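Local atomic coordinates of glycerol dehydratase (Clostridium butyricum, PDB entry 1R9D), a protein that probably acts as a B12-independent glycyl-radical lyase that dehydrates glycerol, and is captured here with glycerol bound. Residues 54-57 and 58-62; 269-272 and 273-277. All blocks are in the same frame, centred on the assembly; numbering follows the deposited sequence.

Contact 1: residues 54-57 and 58-62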
loop_
_atom_site.group_PDB
_atom_site.type_symbol
_atom_site.label_atom_id
_atom_site.label_comp_id
_atom_site.label_asym_id
_atom_site.label_seq_id
_atom_site.Cartn_x
_atom_site.Cartn_y
_atom_site.Cartn_z
ATOM N N ALA A 54 4.035 3.140 -17.485
ATOM C CA ALA A 54 4.115 4.561 -17.804
ATOM C C ALA A 54 5.467 4.851 -18.449
ATOM O O ALA A 54 5.547 5.558 -19.457
ATOM C CB ALA A 54 3.938 5.401 -16.543
ATOM N N LEU A 55 6.537 4.310 -17.870
ATOM C CA LEU A 55 7.865 4.517 -18.435
ATOM C C LEU A 55 7.878 3.952 -19.856
ATOM O O LEU A 55 8.435 4.557 -20.769
ATOM C CB LEU A 55 8.939 3.829 -17.577
ATOM C CG LEU A 55 10.379 3.947 -18.093
ATOM C CD1 LEU A 55 10.752 5.415 -18.233
ATOM C CD2 LEU A 55 11.342 3.251 -17.143
ATOM N N LYS A 56 7.255 2.793 -20.039
ATOM C CA LYS A 56 7.178 2.158 -21.356
ATOM C C LYS A 56 6.485 3.085 -22.357
ATOM O O LYS A 56 6.992 3.318 -23.457
ATOM C CB LYS A 56 6.402 0.841 -21.251
ATOM C CG LYS A 56 6.152 0.119 -22.571
ATOM C CD LYS A 56 5.381 -1.180 -22.324
ATOM C CE LYS A 56 5.287 -2.057 -23.570
ATOM N NZ LYS A 56 4.430 -1.467 -24.634
ATOM N N HIS A 57 5.330 3.617 -21.966
ATOM C CA HIS A 57 4.557 4.503 -22.838
ATOM C C HIS A 57 5.321 5.783 -23.175
ATOM O O HIS A 57 5.225 6.309 -24.288
ATOM C CB HIS A 57 3.228 4.860 -22.175
ATOM C CG HIS A 57 2.240 5.490 -23.107
ATOM N ND1 HIS A 57 1.791 4.861 -24.248
ATOM C CD2 HIS A 57 1.604 6.684 -23.059
ATOM C CE1 HIS A 57 0.918 5.640 -24.863
ATOM N NE2 HIS A 57 0.785 6.750 -24.162
ATOM N N ILE A 58 6.071 6.290 -22.201
ATOM C CA ILE A 58 6.862 7.497 -22.406
ATOM C C ILE A 58 8.007 7.216 -23.379
ATOM O O ILE A 58 8.172 7.916 -24.382
ATOM C CB ILE A 58 7.453 8.001 -21.066
ATOM C CG1 ILE A 58 6.328 8.506 -20.163
ATOM C CG2 ILE A 58 8.486 9.084 -21.321
ATOM C CD1 ILE A 58 6.769 8.820 -18.746
ATOM N N LEU A 59 8.788 6.178 -23.091
ATOM C CA LEU A 59 9.924 5.825 -23.933
ATOM C C LEU A 59 9.563 5.467 -25.371
ATOM O O LEU A 59 10.361 5.687 -26.283
ATOM C CB LEU A 59 10.709 4.671 -23.309
ATOM C CG LEU A 59 11.478 5.006 -22.027
ATOM C CD1 LEU A 59 12.273 3.795 -21.579
ATOM C CD2 LEU A 59 12.409 6.177 -22.280
ATOM N N GLU A 60 8.371 4.918 -25.578
ATOM C CA GLU A 60 7.960 4.546 -26.927
ATOM C C GLU A 60 7.431 5.724 -27.740
ATOM O O GLU A 60 7.494 5.700 -28.968
ATOM C CB GLU A 60 6.883 3.450 -26.880
ATOM C CG GLU A 60 7.327 2.149 -26.222
ATOM C CD GLU A 60 6.228 1.096 -26.186
ATOM O OE1 GLU A 60 5.064 1.451 -25.894
ATOM O OE2 GLU A 60 6.530 -0.089 -26.437
ATOM N N ASN A 61 6.943 6.762 -27.068
ATOM C CA ASN A 61 6.353 7.900 -27.771
ATOM C C ASN A 61 6.953 9.295 -27.585
ATOM O O ASN A 61 6.561 10.232 -28.281
ATOM C CB ASN A 61 4.865 7.952 -27.435
ATOM C CG ASN A 61 4.144 6.673 -27.817
ATOM O OD1 ASN A 61 3.898 6.420 -28.995
ATOM N ND2 ASN A 61 3.823 5.850 -26.823
ATOM N N ILE A 62 7.888 9.446 -26.653
ATOM C CA ILE A 62 8.504 10.751 -26.412
ATOM C C ILE A 62 9.342 11.160 -27.630
ATOM O O ILE A 62 10.010 10.328 -28.241
ATOM C CB ILE A 62 9.421 10.706 -25.157
ATOM C CG1 ILE A 62 9.835 12.121 -24.737
ATOM C CG2 ILE A 62 10.646 9.870 -25.445
ATOM C CD1 ILE A 62 8.745 12.915 -24.040
HETATM O O HOH W 1 2.579 2.032 -24.196
#

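Contact 2: residues 269-272 and 273-277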
loop_
_atom_site.group_PDB
_atom_site.type_symbol
_atom_site.label_atom_id
_atom_site.label_comp_id
_atom_site.label_asym_id
_atom_site.label_seq_id
_atom_site.Cartn_x
_atom_site.Cartn_y
_atom_site.Cartn_z
ATOM N N PHE A 269 22.938 6.440 -22.153
ATOM C CA PHE A 269 21.556 5.968 -22.207
ATOM C C PHE A 269 21.078 5.579 -20.809
ATOM O O PHE A 269 19.942 5.854 -20.439
ATOM C CB PHE A 269 21.407 4.776 -23.161
ATOM C CG PHE A 269 21.250 5.172 -24.607
ATOM C CD1 PHE A 269 20.285 6.105 -24.985
ATOM C CD2 PHE A 269 22.058 4.607 -25.587
ATOM C CE1 PHE A 269 20.126 6.472 -26.325
ATOM C CE2 PHE A 269 21.908 4.967 -26.929
ATOM C CZ PHE A 269 20.941 5.900 -27.297
ATOM N N ILE A 270 21.941 4.931 -20.036
ATOM C CA ILE A 270 21.566 4.557 -18.673
ATOM C C ILE A 270 21.231 5.836 -17.903
ATOM O O ILE A 270 20.158 5.963 -17.306
ATOM C CB ILE A 270 22.725 3.846 -17.939
ATOM C CG1 ILE A 270 23.018 2.497 -18.591
ATOM C CG2 ILE A 270 22.372 3.659 -16.470
ATOM C CD1 ILE A 270 24.308 1.866 -18.117
ATOM N N HIS A 271 22.160 6.785 -17.933
ATOM C CA HIS A 271 21.995 8.057 -17.233
ATOM C C HIS A 271 20.761 8.816 -17.711
ATOM O O HIS A 271 19.963 9.304 -16.910
ATOM C CB HIS A 271 23.242 8.925 -17.430
ATOM C CG HIS A 271 23.314 10.100 -16.504
ATOM N ND1 HIS A 271 23.764 9.996 -15.203
ATOM C CD2 HIS A 271 22.975 11.399 -16.683
ATOM C CE1 HIS A 271 23.700 11.182 -14.623
ATOM N NE2 HIS A 271 23.225 12.050 -15.499
ATOM N N ALA A 272 20.593 8.909 -19.024
ATOM C CA ALA A 272 19.457 9.628 -19.585
ATOM C C ALA A 272 18.100 9.052 -19.186
ATOM O O ALA A 272 17.213 9.789 -18.761
ATOM C CB ALA A 272 19.574 9.677 -21.117
ATOM N N ILE A 273 17.934 7.740 -19.316
ATOM C CA ILE A 273 16.661 7.115 -18.987
ATOM C C ILE A 273 16.293 7.275 -17.510
ATOM O O ILE A 273 15.117 7.371 -17.171
ATOM C CB ILE A 273 16.658 5.627 -19.409
ATOM C CG1 ILE A 273 16.900 5.535 -20.923
ATOM C CG2 ILE A 273 15.322 4.985 -19.058
ATOM C CD1 ILE A 273 17.132 4.138 -21.441
ATOM N N ILE A 274 17.289 7.322 -16.632
ATOM C CA ILE A 274 16.999 7.521 -15.214
ATOM C C ILE A 274 16.263 8.853 -15.071
ATOM O O ILE A 274 15.287 8.965 -14.322
ATOM C CB ILE A 274 18.295 7.575 -14.371
ATOM C CG1 ILE A 274 18.918 6.181 -14.284
ATOM C CG2 ILE A 274 17.988 8.109 -12.979
ATOM C CD1 ILE A 274 20.240 6.130 -13.547
ATOM N N ASN A 275 16.736 9.848 -15.819
ATOM C CA ASN A 275 16.179 11.197 -15.816
ATOM C C ASN A 275 14.827 11.332 -16.520
ATOM O O ASN A 275 14.222 12.408 -16.519
ATOM C CB ASN A 275 17.196 12.165 -16.436
ATOM C CG ASN A 275 18.319 12.526 -15.475
ATOM O OD1 ASN A 275 18.187 13.455 -14.684
ATOM N ND2 ASN A 275 19.419 11.783 -15.531
ATOM N N ILE A 276 14.362 10.247 -17.134
ATOM C CA ILE A 276 13.063 10.247 -17.800
ATOM C C ILE A 276 12.052 9.618 -16.836
ATOM O O ILE A 276 10.907 10.049 -16.744
ATOM C CB ILE A 276 13.102 9.442 -19.121
ATOM C CG1 ILE A 276 14.063 10.116 -20.102
ATOM C CG2 ILE A 276 11.699 9.356 -19.722
ATOM C CD1 ILE A 276 14.185 9.408 -21.445
ATOM N N GLU A 277 12.495 8.610 -16.094
ATOM C CA GLU A 277 11.621 7.951 -15.133
ATOM C C GLU A 277 11.255 8.894 -13.990
ATOM O O GLU A 277 10.107 8.933 -13.546
ATOM C CB GLU A 277 12.296 6.694 -14.567
ATOM C CG GLU A 277 11.482 6.005 -13.479
ATOM C CD GLU A 277 12.114 4.705 -13.000
ATOM O OE1 GLU A 277 13.285 4.733 -12.565
ATOM O OE2 GLU A 277 11.433 3.654 -13.057
#

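Contact 1: residues 54-57 and 58-62
Asn61 turns its amide back onto the preceding turn of helix 47-61, where ND2 gives His57 O a hydrogen bond of 2.9 Å that lies in the carbonyl plane, on a lone pair. The backbone N of Asn61 reaches the same oxygen only weakly, at 3.3 Å, so the side chain supplies the stronger bond. Asn61 ND2 also sits over one face of the imidazole, 3.4 Å from His57 ND1, with ring and amide planes 59° apart. The ring is brought there by a chi1 of -166°, which places CG beside the carbonyl carbon whose oxygen Asn61 holds.

One turn apart, Lys56 bends at its last torsion to set NZ against the carboxylate of Glu60. This salt bridge measures 3.1 Å from Lys56 NZ to Glu60 OE2, on the syn side but 30° out of the carboxylate plane, with a weaker bond to Glu60 OE1. A water in the plane of the imidazole joins His57 ND1 to Glu60 OE1, while Glu37 of helix 30-40 takes NE2, so both ring nitrogens have partners. On the buried flank Leu55 CD1 packs 3.9 Å from Leu59 CG. Along the backbone, Ile58 O accepts from both Asn61 N and Ile62 N as the helix ends: an amphipathic C-terminal turn with an i to i+4 salt bridge on its polar side.

Contact 2: residues 269-272 and 273-277
Ile273 lies against the backbone of the turn before it: its N bonds to Phe269 O at 3.0 Å, and its CG1 comes to 3.1 Å from the same Phe269 O. The CG1 branch rests there because chi1 of -59° puts it beside the residue's own N, next to the amide that makes the bond. Ile273 also packs on Ala215 and Tyr218 of helix 197-230.

Ile274 repeats the pattern on a neighbouring flank. Its N bonds to Ile270 O at 3.2 Å and its CG1 comes close to that carbonyl oxygen, while contact between the two side chains is loose, CD1 standing 4.4 Å from Ile270 CG2. Phe521 and Leu522 of helix 520-524 pack on Ile274.

Asn275 carries the polar part. Its ND2 donates to His271 O at 2.9 Å, with the oxygen close to the amide plane; seen from the acceptor, however, the donor stands 39° above the carbonyl plane, off the lone pairs. Asn275 N adds a weak bond to the same oxygen. Asn275 ND2 also lies over one face of the imidazole, 3.8 Å from His271 CD2, with the planes 46° apart. The imidazole is buried, yet both nitrogens are satisfied, ND1 by Tyr169 and NE2 by Gln340, which fixes the ring's rotation.

Ile276 lays CG1 3.4 Å from Ala272 O, and its N bonds to Ile273 O, which also accepts from Glu277 N. The Glu277 carboxylate is held by the backbone N atoms of Phe521 and Leu522. An i to i+4 asparagine-to-carbonyl bond thus closes the buried C-terminal turns of helix 260-277 in the pyruvate formate-lyase-like fold.

Both contacts are C-terminal turns of helices, and both bond an asparagine ND2 to the carbonyl oxygen of a histidine four residues earlier. The centre of contact 1 lies about 27 Å from the centre of the chain, that of contact 2 about 17 Å, and contact 1 is only partly buried. Its polar side accordingly uses a salt bridge and a water; His57 divides its nitrogens between that water and Glu37, whereas both nitrogens of buried His271 are bonded to protein side chains. The apolar flanks meet directly: Ile58 CG2 is 3.6 Å from Ile276 CG2, and Leu59 CD2 is 3.8 Å from Ile276 CD1. Tyr218 of helix 197-230 touches both helices, packing on Leu59, Ile273 and Ile276.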